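Local atomic coordinates of beta-lactamase II (Erythrobacter litoralis, PDB entry 6V72), a protein that probably hydrolyses the amide bond of beta-lactam antibiotics to substituted beta-amino acids as a zinc-dependent class B enzyme of the metallo-beta-lactamase superfamily. Residues I20-V25 against S82-K87; E32-H37 against P175-A180; E72-I77 against A106-A111. One frame throughout, in Å; residues are numbered along the deposited sequence.

Interaction 1. Residues I20-V25 against S82-K87; sequences IRFGEV and SMVLAK. With FMT (formic acid), chain H.
The N-terminal beta hairpin of this metallo-beta-lactamase, formed by strands 20-22 and 25-29 and turned through a type II' turn from Phe22 to Val25, meets the last turns of helix 71-84 through Phe22 and Met83, the latter a selenomethionine. Two backbone hydrogen bonds close the turn, Phe22 N to Val25 O and Val25 N to Phe22 O, each 2.9 Å. Gly23 takes the second position of the turn with a positive phi. The benzyl group of Phe22 is carried toward the helix with CG anti to the backbone N (chi1 -175°).

The contact is apolar and lies at the surface, burying 91 Å² in all. Met83 runs straight as far as SE and then bends at chi3 (48°), which brings its methyl to the rim of the Phe22 ring, close to the ring plane. Val84 adds CG2 at 4.2 Å from Phe22 CE1, oblique to the ring. Trp80, one helical turn before Val84, also meets the Phe22 ring, with the planes at about 50°. At the Phe22 rim, Met83 CE sits 3.5 Å from both CE1 and CZ.

Interaction 2. Residues E32-H37 against P175-A180; sequences EGVWMH and PELGIA
Val34, at the start of strand 34-41, presents its two methyls to different partners on segment 175-180: CG2 to Leu177 and CG1 to Ile179. Both meetings are tip to tip, methyl against methyl, and they differ in closeness. Val34 CG2 lies 3.7 Å from Leu177 CD1, whereas Val34 CG1 stands 4.1 Å from Ile179 CD1.

The torsions account for this division. In Val34, CG1 is anti to the backbone N (chi1 -177°) and goes to Ile179, while CG2, anti to the carbonyl carbon, goes to Leu177. Leu177 extends through chi2 (171°), which sends CD1 out to the valine. In Ile179 a nearly straight chi2 of 162° makes CD1 the leading atom. Between these two residues Gly178, with a positive phi, helps form a G1 beta bulge, Gly178 and Ile179 lying together opposite Leu174. The bulge marks the turn from strand 171-174 into strand 179-181.

The contact joins the two sheets of the alpha-beta/beta-alpha sandwich characteristic of the metallo-beta-lactamase superfamily: strand 34-41 belongs to the N-terminal sheet and strand 179-181 to the C-terminal one, beside strand 171-174. Ile179 also touches Ala31 and Thr221, and Val34 and Ile179 are buried while Leu177 is exposed. With 124 Å² buried and methyl groups as the closest meeting atoms, cohesion here rests on dispersion and not on directional bonds; water is excluded mainly at the Val34-Ile179 side, while Leu177 covers the open side.

Interaction 3. Residues E72-I77 against A106-A111; sequences EQTEQI and AALHGA. With CA (calcium ion), chain C.
Thr74 and Ala107 bring helices 71-84 and 105-110 together, with Leu108 and Glu75 completing the contact. The close part is on the buried side. Thr74 holds CG2 anti to the backbone N and OG1 anti to the carbonyl carbon (chi1 -60°), an orientation that gives the methyl to the neighbouring helix. Thr74 CG2 touches Leu108 CD2 at 3.6 Å, the two side chains crossing at about a right angle, and lies 4.0 Å from Ala107 CB. Thr74 OG1 is hydrogen-bonded to Thr70 O, just before the helix, and to Ala68 N. Ala107, with no more than a methyl, allows the backbones to approach: its CA is 6.0 Å from the CA of Glu75, and the axes of the short segments 72-77 and 106-110 come within 9.0 Å at a signed crossing angle of -42°.

In the metallo-beta-lactamase fold these helices lie on the outer face of the N-terminal sheet, and Leu108 and Ile77 both rest on Leu64 of strand 61-65.

Toward the surface the packing thins to the aliphatic part of Glu75, whose CG lies 3.9 Å from Ala107 CB. Beyond CG the chain is extended and carries the carboxylate to a calcium ion. Glu72, one turn earlier, folds back at chi2 (-56°) to reach the same metal. Glu72 OE1 and Glu75 OE1 each bind calcium at 2.4 Å, and two waters add further ligands. One of these waters donates a 2.8 Å hydrogen bond to Glu72 O, tying the hydrated metal to the helix backbone.

In the fold
From the N terminus, segment 20-25 belongs to the edge hairpin of the N-terminal sheet, and interaction 1 closes a loop of 56 intervening residues when the chain returns at the end of helix 71-84. Segment 32-37 lies inside that loop but finds its partner only at 175-180, so interactions 1 and 2 cross. Interaction 3 starts on the same helix as interaction 1 and ends at 106-111, crossing interaction 1 while nesting wholly within the loop of interaction 2. Gln76 OE1 meets Glu24 N and Gln73 NE2 meets Glu24 OE2, probable hydrogen bonds between interactions 1 and 3; Ile20 packs on Trp35, and Ile77 meets His37. Interaction 2 joins this sheet to the C-terminal one.

Interaction 1. Residues I20-V25 against S82-K87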
ATOM      1  N   ILE A  20      24.035  10.203  15.523  1.00 28.13           N
ATOM      2  CA  ILE A  20      25.114   9.473  16.172  1.00 29.28           C
ATOM      3  C   ILE A  20      24.970   8.017  15.774  1.00 26.70           C
ATOM      4  O   ILE A  20      23.875   7.453  15.865  1.00 27.01           O
ATOM      5  CB  ILE A  20      25.037   9.627  17.696  1.00 33.96           C
ATOM      6  CG1 ILE A  20      25.178  11.099  18.064  1.00 38.60           C
ATOM      7  CG2 ILE A  20      26.106   8.782  18.365  1.00 37.58           C
ATOM      8  CD1 ILE A  20      24.905  11.371  19.493  1.00 40.38           C
ATOM      9  N   ARG A  21      26.060   7.405  15.339  1.00 25.64           N
ATOM     10  CA  ARG A  21      26.043   6.052  14.808  1.00 25.05           C
ATOM     11  C   ARG A  21      26.650   5.103  15.834  1.00 24.68           C
ATOM     12  O   ARG A  21      27.702   5.396  16.410  1.00 29.31           O
ATOM     13  CB  ARG A  21      26.804   6.006  13.479  1.00 32.48           C
ATOM     14  CG  ARG A  21      26.606   4.755  12.658  1.00 39.94           C
ATOM     15  CD  ARG A  21      25.186   4.675  12.106  1.00 41.50           C
ATOM     16  NE  ARG A  21      24.823   5.816  11.259  1.00 44.06           N
ATOM     17  CZ  ARG A  21      25.066   5.893   9.950  1.00 46.24           C
ATOM     18  NH1 ARG A  21      25.696   4.903   9.328  1.00 45.88           N
ATOM     19  NH2 ARG A  21      24.686   6.961   9.259  1.00 45.36           N
ATOM     20  N   PHE A  22      25.988   3.974  16.064  1.00 22.57           N
ATOM     21  CA  PHE A  22      26.499   2.918  16.935  1.00 22.47           C
ATOM     22  C   PHE A  22      26.190   1.603  16.241  1.00 21.87           C
ATOM     23  O   PHE A  22      25.025   1.210  16.168  1.00 20.72           O
ATOM     24  CB  PHE A  22      25.851   2.977  18.319  1.00 23.99           C
ATOM     25  CG  PHE A  22      26.414   1.996  19.308  1.00 23.19           C
ATOM     26  CD1 PHE A  22      27.682   2.164  19.821  1.00 24.77           C
ATOM     27  CD2 PHE A  22      25.663   0.923  19.744  1.00 23.55           C
ATOM     28  CE1 PHE A  22      28.199   1.264  20.750  1.00 27.19           C
ATOM     29  CE2 PHE A  22      26.171   0.025  20.667  1.00 25.40           C
ATOM     30  CZ  PHE A  22      27.445   0.197  21.176  1.00 24.56           C
ATOM     31  N   GLY A  23      27.215   0.934  15.720  1.00 22.79           N
ATOM     32  CA  GLY A  23      26.968  -0.208  14.850  1.00 21.28           C
ATOM     33  C   GLY A  23      26.075   0.185  13.680  1.00 19.93           C
ATOM     34  O   GLY A  23      26.330   1.172  12.974  1.00 24.03           O
ATOM     35  N   GLU A  24      25.006  -0.583  13.480  1.00 18.89           N
ATOM     36  CA  GLU A  24      24.025  -0.309  12.431  1.00 19.55           C
ATOM     37  C   GLU A  24      22.928   0.653  12.872  1.00 16.96           C
ATOM     38  O   GLU A  24      21.989   0.893  12.103  1.00 18.23           O
ATOM     39  CB  GLU A  24      23.367  -1.612  11.960  1.00 23.19           C
ATOM     40  CG  GLU A  24      24.297  -2.648  11.348  1.00 30.78           C
ATOM     41  CD  GLU A  24      23.657  -4.036  11.334  1.00 40.25           C
ATOM     42  OE1 GLU A  24      24.219  -4.961  11.963  1.00 46.64           O
ATOM     43  OE2 GLU A  24      22.579  -4.203  10.716  1.00 41.21           O
ATOM     44  N   VAL A  25      22.984   1.174  14.093  1.00 17.16           N
ATOM     45  CA  VAL A  25      21.896   1.994  14.625  1.00 15.61           C
ATOM     46  C   VAL A  25      22.263   3.460  14.500  1.00 15.84           C
ATOM     47  O   VAL A  25      23.393   3.865  14.802  1.00 18.68           O
ATOM     48  CB  VAL A  25      21.590   1.651  16.092  1.00 16.95           C
ATOM     49  CG1 VAL A  25      20.333   2.422  16.572  1.00 15.96           C
ATOM     50  CG2 VAL A  25      21.431   0.160  16.259  1.00 18.81           C
ATOM     51  N   SER A  82      23.277   0.361  27.867  0.53 16.35           N
ATOM     52  CA  SER A  82      24.059  -0.146  28.987  0.53 18.83           C
ATOM     53  C   SER A  82      25.479   0.402  28.968  0.53 20.67           C
ATOM     54  O   SER A  82      25.984   0.888  29.990  0.53 21.48           O
ATOM     55  CB  SER A  82      24.085  -1.671  28.950  0.53 18.32           C
ATOM     56  OG  SER A  82      24.820  -2.189  30.040  0.53 20.60           O
HETATM   57  N   MSE A  83      26.138   0.331  27.821  1.00 20.14           N
HETATM   58  CA  MSE A  83      27.551   0.689  27.751  1.00 22.24           C
HETATM   59  C   MSE A  83      27.800   2.169  27.652  1.00 23.13           C
HETATM   60  O   MSE A  83      28.707   2.698  28.306  1.00 25.40           O
HETATM   61  CB  MSE A  83      28.245   0.023  26.573  1.00 27.59           C
HETATM   62  CG  MSE A  83      29.744   0.189  26.695  0.50 36.22           C
HETATM   63 SE   MSE A  83      30.763  -0.444  25.185  0.50 44.93          SE
HETATM   64  CE  MSE A  83      29.833   0.319  23.702  0.67 42.32           C
ATOM     65  N   VAL A  84      27.029   2.845  26.808  1.00 21.22           N
ATOM     66  CA  VAL A  84      27.302   4.246  26.526  1.00 20.35           C
ATOM     67  C   VAL A  84      26.539   5.125  27.509  1.00 21.75           C
ATOM     68  O   VAL A  84      27.146   5.883  28.272  1.00 25.38           O
ATOM     69  CB  VAL A  84      26.964   4.592  25.066  1.00 21.29           C
ATOM     70  CG1 VAL A  84      27.176   6.062  24.816  1.00 23.42           C
ATOM     71  CG2 VAL A  84      27.827   3.763  24.123  1.00 23.10           C
ATOM     72  N   LEU A  85      25.210   5.021  27.525  1.00 18.60           N
ATOM     73  CA  LEU A  85      24.431   5.851  28.440  1.00 17.52           C
ATOM     74  C   LEU A  85      24.617   5.460  29.894  1.00 19.44           C
ATOM     75  O   LEU A  85      24.359   6.284  30.776  1.00 20.52           O
ATOM     76  CB  LEU A  85      22.937   5.756  28.114  1.00 17.76           C
ATOM     77  CG  LEU A  85      22.510   6.128  26.706  1.00 19.31           C
ATOM     78  CD1 LEU A  85      20.994   6.138  26.678  1.00 19.25           C
ATOM     79  CD2 LEU A  85      23.093   7.487  26.320  1.00 21.53           C
ATOM     80  N   ALA A  86      25.030   4.225  30.153  1.00 16.87           N
ATOM     81  CA  ALA A  86      25.082   3.644  31.501  1.00 18.92           C
ATOM     82  C   ALA A  86      23.723   3.732  32.180  1.00 19.06           C
ATOM     83  O   ALA A  86      23.607   3.992  33.384  1.00 22.19           O
ATOM     84  CB  ALA A  86      26.188   4.282  32.361  1.00 20.41           C
ATOM     85  N   LYS A  87      22.683   3.495  31.383  1.00 17.56           N
ATOM     86  CA  LYS A  87      21.299   3.489  31.850  1.00 18.03           C
ATOM     87  C   LYS A  87      20.622   2.312  31.167  1.00 16.59           C
ATOM     88  O   LYS A  87      19.942   2.466  30.150  1.00 17.34           O
ATOM     89  CB  LYS A  87      20.603   4.814  31.529  1.00 20.34           C
ATOM     90  CG  LYS A  87      21.177   5.974  32.337  1.00 24.53           C
ATOM     91  CD  LYS A  87      20.513   7.270  31.985  1.00 29.68           C
ATOM     92  CE  LYS A  87      21.067   8.394  32.833  1.00 33.36           C
ATOM     93  NZ  LYS A  87      22.465   8.679  32.455  1.00 37.66           N
TER
HETATM   94  C   FMT H 307      28.613  -2.236  29.336  1.00 46.15           C
HETATM   95  O1  FMT H 307      29.561  -2.420  28.576  1.00 46.15           O
HETATM   96  O2  FMT H 307      27.482  -2.680  29.145  1.00 44.22           O

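Interaction 2. Residues E32-H37 against P175-A180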
ATOM      1  N   GLU A  32      15.856  16.324  25.655  1.00 24.46           N
ATOM      2  CA  GLU A  32      16.734  15.819  26.700  1.00 25.09           C
ATOM      3  C   GLU A  32      16.210  14.496  27.249  1.00 22.70           C
ATOM      4  O   GLU A  32      15.059  14.407  27.694  1.00 22.88           O
ATOM      5  CB  GLU A  32      16.864  16.842  27.823  1.00 29.80           C
ATOM      6  CG  GLU A  32      17.791  16.377  28.915  1.00 35.75           C
ATOM      7  CD  GLU A  32      17.926  17.394  30.023  1.00 44.32           C
ATOM      8  OE1 GLU A  32      17.702  18.601  29.764  1.00 48.58           O
ATOM      9  OE2 GLU A  32      18.255  16.984  31.155  1.00 47.34           O
ATOM     10  N   GLY A  33      17.041  13.456  27.169  1.00 21.38           N
ATOM     11  CA  GLY A  33      16.665  12.135  27.638  1.00 19.55           C
ATOM     12  C   GLY A  33      15.748  11.349  26.728  1.00 18.63           C
ATOM     13  O   GLY A  33      15.259  10.286  27.134  1.00 19.35           O
ATOM     14  N   VAL A  34      15.489  11.824  25.517  1.00 16.86           N
ATOM     15  CA  VAL A  34      14.629  11.106  24.576  1.00 16.96           C
ATOM     16  C   VAL A  34      15.419  10.867  23.303  1.00 16.47           C
ATOM     17  O   VAL A  34      15.671  11.800  22.528  1.00 19.79           O
ATOM     18  CB  VAL A  34      13.328  11.859  24.271  1.00 17.76           C
ATOM     19  CG1 VAL A  34      12.453  11.018  23.335  1.00 18.41           C
ATOM     20  CG2 VAL A  34      12.587  12.196  25.552  1.00 19.55           C
ATOM     21  N   TRP A  35      15.785   9.618  23.076  1.00 15.94           N
ATOM     22  CA  TRP A  35      16.511   9.212  21.888  1.00 15.34           C
ATOM     23  C   TRP A  35      15.563   8.543  20.909  1.00 13.73           C
ATOM     24  O   TRP A  35      14.690   7.759  21.304  1.00 17.08           O
ATOM     25  CB  TRP A  35      17.638   8.251  22.242  1.00 15.02           C
ATOM     26  CG  TRP A  35      18.721   8.935  23.000  1.00 16.90           C
ATOM     27  CD1 TRP A  35      18.874   8.967  24.353  1.00 18.75           C
ATOM     28  CD2 TRP A  35      19.771   9.738  22.451  1.00 20.21           C
ATOM     29  NE1 TRP A  35      19.972   9.717  24.678  1.00 20.96           N
ATOM     30  CE2 TRP A  35      20.544  10.201  23.530  1.00 19.81           C
ATOM     31  CE3 TRP A  35      20.151  10.082  21.149  1.00 21.12           C
ATOM     32  CZ2 TRP A  35      21.678  11.004  23.353  1.00 23.27           C
ATOM     33  CZ3 TRP A  35      21.277  10.891  20.973  1.00 23.68           C
ATOM     34  CH2 TRP A  35      22.020  11.342  22.072  1.00 23.86           C
HETATM   35  N   MSE A  36      15.744   8.845  19.634  1.00 13.94           N
HETATM   36  CA  MSE A  36      15.130   8.028  18.592  1.00 13.93           C
HETATM   37  C   MSE A  36      16.165   7.088  18.021  1.00 14.31           C
HETATM   38  O   MSE A  36      17.294   7.502  17.738  1.00 16.60           O
HETATM   39  CB  MSE A  36      14.495   8.890  17.510  1.00 16.42           C
HETATM   40  CG  MSE A  36      13.672   8.057  16.536  1.00 17.63           C
HETATM   41 SE   MSE A  36      12.861   9.214  15.174  0.73 21.69          SE
HETATM   42  CE  MSE A  36      11.322   9.464  16.222  0.69 27.57           C
ATOM     43  N   HIS A  37      15.838   5.797  17.961  1.00 13.87           N
ATOM     44  CA  HIS A  37      16.699   4.848  17.275  1.00 12.48           C
ATOM     45  C   HIS A  37      16.142   4.583  15.888  1.00 12.44           C
ATOM     46  O   HIS A  37      14.930   4.402  15.715  1.00 13.43           O
ATOM     47  CB  HIS A  37      16.892   3.534  18.063  1.00 14.44           C
ATOM     48  CG  HIS A  37      15.642   2.737  18.355  1.00 13.43           C
ATOM     49  ND1 HIS A  37      15.088   1.854  17.448  1.00 13.48           N
ATOM     50  CD2 HIS A  37      14.917   2.608  19.496  1.00 13.59           C
ATOM     51  CE1 HIS A  37      14.037   1.268  17.995  1.00 13.71           C
ATOM     52  NE2 HIS A  37      13.919   1.698  19.241  1.00 13.13           N
ATOM     53  N   PRO A 175       3.770  13.873  27.119  1.00 17.97           N
ATOM     54  CA  PRO A 175       3.067  15.161  27.037  1.00 19.33           C
ATOM     55  C   PRO A 175       3.850  16.315  27.628  1.00 19.69           C
ATOM     56  O   PRO A 175       3.683  17.454  27.176  1.00 23.90           O
ATOM     57  CB  PRO A 175       1.770  14.896  27.816  1.00 19.21           C
ATOM     58  CG  PRO A 175       1.569  13.429  27.741  1.00 19.79           C
ATOM     59  CD  PRO A 175       2.959  12.841  27.786  1.00 19.26           C
ATOM     60  N   GLU A 176       4.709  16.065  28.618  1.00 20.09           N
ATOM     61  CA  GLU A 176       5.464  17.164  29.214  1.00 22.47           C
ATOM     62  C   GLU A 176       6.561  17.666  28.295  1.00 22.58           C
ATOM     63  O   GLU A 176       7.093  18.755  28.529  1.00 25.79           O
ATOM     64  CB  GLU A 176       6.078  16.735  30.548  1.00 27.07           C
ATOM     65  CG  GLU A 176       5.050  16.388  31.602  1.00 31.91           C
ATOM     66  CD  GLU A 176       4.251  17.602  32.069  1.00 39.20           C
ATOM     67  OE1 GLU A 176       4.761  18.741  31.993  1.00 42.10           O
ATOM     68  OE2 GLU A 176       3.104  17.414  32.522  1.00 42.84           O
ATOM     69  N   LEU A 177       6.927  16.888  27.281  1.00 20.23           N
ATOM     70  CA  LEU A 177       7.964  17.262  26.339  1.00 20.00           C
ATOM     71  C   LEU A 177       7.399  17.549  24.958  1.00 21.54           C
ATOM     72  O   LEU A 177       8.164  17.879  24.041  1.00 25.54           O
ATOM     73  CB  LEU A 177       9.022  16.156  26.262  1.00 21.34           C
ATOM     74  CG  LEU A 177       9.724  15.865  27.591  1.00 23.14           C
ATOM     75  CD1 LEU A 177      10.593  14.624  27.469  1.00 23.67           C
ATOM     76  CD2 LEU A 177      10.570  17.050  28.003  1.00 26.06           C
ATOM     77  N   GLY A 178       6.082  17.433  24.791  1.00 20.05           N
ATOM     78  CA  GLY A 178       5.448  17.714  23.514  1.00 19.62           C
ATOM     79  C   GLY A 178       5.765  16.740  22.401  1.00 18.30           C
ATOM     80  O   GLY A 178       5.823  17.144  21.236  1.00 20.21           O
ATOM     81  N   ILE A 179       5.945  15.461  22.726  1.00 15.50           N
ATOM     82  CA  ILE A 179       6.291  14.428  21.757  1.00 15.87           C
ATOM     83  C   ILE A 179       5.204  13.365  21.782  1.00 15.14           C
ATOM     84  O   ILE A 179       4.808  12.899  22.857  1.00 17.82           O
ATOM     85  CB  ILE A 179       7.660  13.783  22.059  1.00 17.66           C
ATOM     86  CG1 ILE A 179       8.795  14.799  21.972  1.00 19.14           C
ATOM     87  CG2 ILE A 179       7.915  12.583  21.139  1.00 18.04           C
ATOM     88  CD1 ILE A 179      10.062  14.317  22.679  1.00 20.72           C
ATOM     89  N   ALA A 180       4.743  12.960  20.612  1.00 14.05           N
ATOM     90  CA  ALA A 180       3.849  11.816  20.527  1.00 15.25           C
ATOM     91  C   ALA A 180       4.361  10.898  19.435  1.00 14.06           C
ATOM     92  O   ALA A 180       4.820  11.367  18.385  1.00 16.31           O
ATOM     93  CB  ALA A 180       2.413  12.221  20.234  1.00 16.58           C
TER

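Interaction 3. Residues E72-I77 against A106-A111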
ATOM      1  N   GLU A  72      20.108  -8.519  15.809  1.00 16.80           N
ATOM      2  CA  GLU A  72      21.443  -7.947  15.978  1.00 16.57           C
ATOM      3  C   GLU A  72      21.373  -6.442  16.206  1.00 16.74           C
ATOM      4  O   GLU A  72      22.119  -5.884  17.023  1.00 16.57           O
ATOM      5  CB  GLU A  72      22.315  -8.249  14.757  1.00 18.61           C
ATOM      6  CG  GLU A  72      22.597  -9.714  14.570  1.00 19.83           C
ATOM      7  CD  GLU A  72      23.241 -10.311  15.802  1.00 22.22           C
ATOM      8  OE1 GLU A  72      24.299  -9.789  16.233  1.00 24.63           O
ATOM      9  OE2 GLU A  72      22.663 -11.265  16.357  1.00 22.63           O
ATOM     10  N   GLN A  73      20.474  -5.767  15.494  1.00 14.07           N
ATOM     11  CA  GLN A  73      20.341  -4.337  15.712  1.00 12.72           C
ATOM     12  C   GLN A  73      19.746  -4.056  17.082  1.00 13.27           C
ATOM     13  O   GLN A  73      20.124  -3.080  17.747  1.00 14.32           O
ATOM     14  CB  GLN A  73      19.467  -3.714  14.623  1.00 13.78           C
ATOM     15  CG  GLN A  73      20.105  -3.652  13.245  1.00 14.61           C
ATOM     16  CD  GLN A  73      19.056  -3.497  12.155  1.00 17.52           C
ATOM     17  OE1 GLN A  73      17.854  -3.591  12.413  1.00 18.66           O
ATOM     18  NE2 GLN A  73      19.506  -3.240  10.931  1.00 20.74           N
ATOM     19  N   THR A  74      18.773  -4.866  17.494  1.00 12.82           N
ATOM     20  CA  THR A  74      18.156  -4.641  18.792  1.00 13.71           C
ATOM     21  C   THR A  74      19.182  -4.833  19.902  1.00 14.95           C
ATOM     22  O   THR A  74      19.215  -4.067  20.872  1.00 13.59           O
ATOM     23  CB  THR A  74      16.952  -5.572  18.955  1.00 13.86           C
ATOM     24  OG1 THR A  74      16.012  -5.275  17.909  1.00 13.81           O
ATOM     25  CG2 THR A  74      16.259  -5.347  20.282  1.00 16.17           C
ATOM     26  N   GLU A  75      20.068  -5.816  19.739  1.00 14.82           N
ATOM     27  CA  GLU A  75      21.158  -5.998  20.696  1.00 14.12           C
ATOM     28  C   GLU A  75      22.031  -4.746  20.770  1.00 15.86           C
ATOM     29  O   GLU A  75      22.515  -4.373  21.853  1.00 16.55           O
ATOM     30  CB  GLU A  75      22.005  -7.224  20.297  1.00 14.48           C
ATOM     31  CG  GLU A  75      21.296  -8.546  20.495  1.00 17.79           C
ATOM     32  CD  GLU A  75      21.926  -9.705  19.716  1.00 18.50           C
ATOM     33  OE1 GLU A  75      22.995  -9.528  19.103  1.00 18.90           O
ATOM     34  OE2 GLU A  75      21.329 -10.792  19.689  1.00 21.26           O
ATOM     35  N   GLN A  76      22.236  -4.073  19.634  1.00 14.16           N
ATOM     36  CA  GLN A  76      23.054  -2.864  19.659  1.00 14.42           C
ATOM     37  C   GLN A  76      22.367  -1.737  20.414  1.00 15.02           C
ATOM     38  O   GLN A  76      23.033  -0.973  21.116  1.00 16.91           O
ATOM     39  CB  GLN A  76      23.420  -2.438  18.238  1.00 15.33           C
ATOM     40  CG  GLN A  76      24.401  -3.426  17.625  1.00 19.03           C
ATOM     41  CD  GLN A  76      24.818  -3.097  16.210  1.00 24.24           C
ATOM     42  OE1 GLN A  76      24.110  -2.412  15.480  1.00 23.89           O
ATOM     43  NE2 GLN A  76      25.993  -3.607  15.811  1.00 28.79           N
ATOM     44  N   ILE A  77      21.034  -1.613  20.298  1.00 13.72           N
ATOM     45  CA  ILE A  77      20.332  -0.599  21.085  1.00 13.37           C
ATOM     46  C   ILE A  77      20.504  -0.873  22.569  1.00 13.32           C
ATOM     47  O   ILE A  77      20.786   0.035  23.360  1.00 15.27           O
ATOM     48  CB  ILE A  77      18.841  -0.543  20.702  1.00 13.13           C
ATOM     49  CG1 ILE A  77      18.665  -0.179  19.238  1.00 14.86           C
ATOM     50  CG2 ILE A  77      18.114   0.486  21.554  1.00 14.37           C
ATOM     51  CD1 ILE A  77      17.228  -0.408  18.737  1.00 16.41           C
ATOM     52  N   ALA A 106      13.204 -11.716  20.761  1.00 25.97           N
ATOM     53  CA  ALA A 106      14.116 -12.677  21.377  1.00 25.60           C
ATOM     54  C   ALA A 106      15.325 -11.982  21.983  1.00 22.82           C
ATOM     55  O   ALA A 106      15.823 -12.389  23.047  1.00 24.66           O
ATOM     56  CB  ALA A 106      14.554 -13.717  20.346  1.00 29.99           C
ATOM     57  N   ALA A 107      15.828 -10.943  21.311  1.00 22.28           N
ATOM     58  CA  ALA A 107      16.958 -10.195  21.852  1.00 18.57           C
ATOM     59  C   ALA A 107      16.584  -9.536  23.171  1.00 17.55           C
ATOM     60  O   ALA A 107      17.371  -9.538  24.116  1.00 19.25           O
ATOM     61  CB  ALA A 107      17.435  -9.141  20.844  1.00 19.92           C
ATOM     62  N   LEU A 108      15.376  -8.973  23.263  1.00 17.25           N
ATOM     63  CA  LEU A 108      14.996  -8.351  24.523  1.00 15.34           C
ATOM     64  C   LEU A 108      14.895  -9.383  25.637  1.00 19.76           C
ATOM     65  O   LEU A 108      15.325  -9.136  26.769  1.00 20.28           O
ATOM     66  CB  LEU A 108      13.671  -7.609  24.356  1.00 15.26           C
ATOM     67  CG  LEU A 108      13.669  -6.506  23.311  1.00 14.38           C
ATOM     68  CD1 LEU A 108      12.301  -5.839  23.309  1.00 17.31           C
ATOM     69  CD2 LEU A 108      14.782  -5.499  23.614  1.00 17.14           C
ATOM     70  N   HIS A 109      14.333 -10.546  25.339  1.00 19.09           N
ATOM     71  CA  HIS A 109      14.208 -11.546  26.389  1.00 20.91           C
ATOM     72  C   HIS A 109      15.553 -12.134  26.773  1.00 22.94           C
ATOM     73  O   HIS A 109      15.784 -12.420  27.952  1.00 25.20           O
ATOM     74  CB  HIS A 109      13.240 -12.618  25.945  1.00 22.88           C
ATOM     75  CG  HIS A 109      11.838 -12.112  25.860  1.00 19.12           C
ATOM     76  ND1 HIS A 109      10.841 -12.798  25.215  1.00 23.06           N
ATOM     77  CD2 HIS A 109      11.273 -10.973  26.335  1.00 21.80           C
ATOM     78  CE1 HIS A 109       9.709 -12.131  25.322  1.00 22.94           C
ATOM     79  NE2 HIS A 109       9.943 -11.013  25.993  1.00 21.74           N
ATOM     80  N   GLY A 110      16.458 -12.282  25.805  1.00 23.10           N
ATOM     81  CA  GLY A 110      17.803 -12.703  26.149  1.00 23.43           C
ATOM     82  C   GLY A 110      18.488 -11.739  27.095  1.00 24.33           C
ATOM     83  O   GLY A 110      19.351 -12.141  27.881  1.00 26.67           O
ATOM     84  N   ALA A 111      18.122 -10.459  27.032  1.00 23.45           N
ATOM     85  CA  ALA A 111      18.645  -9.434  27.921  1.00 24.52           C
ATOM     86  C   ALA A 111      17.804  -9.253  29.182  1.00 25.03           C
ATOM     87  O   ALA A 111      18.023  -8.285  29.920  1.00 26.32           O
ATOM     88  CB  ALA A 111      18.755  -8.095  27.181  1.00 26.65           C
TER
HETATM   89 CA    CA C 302      25.228  -9.256  18.363  1.00 18.51          CA
HETATM   90  O   HOH W   1      24.582  -7.005  17.913  1.00 18.44           O
HETATM   91  O   HOH W   2      25.665  -8.961  20.627  1.00 21.86           O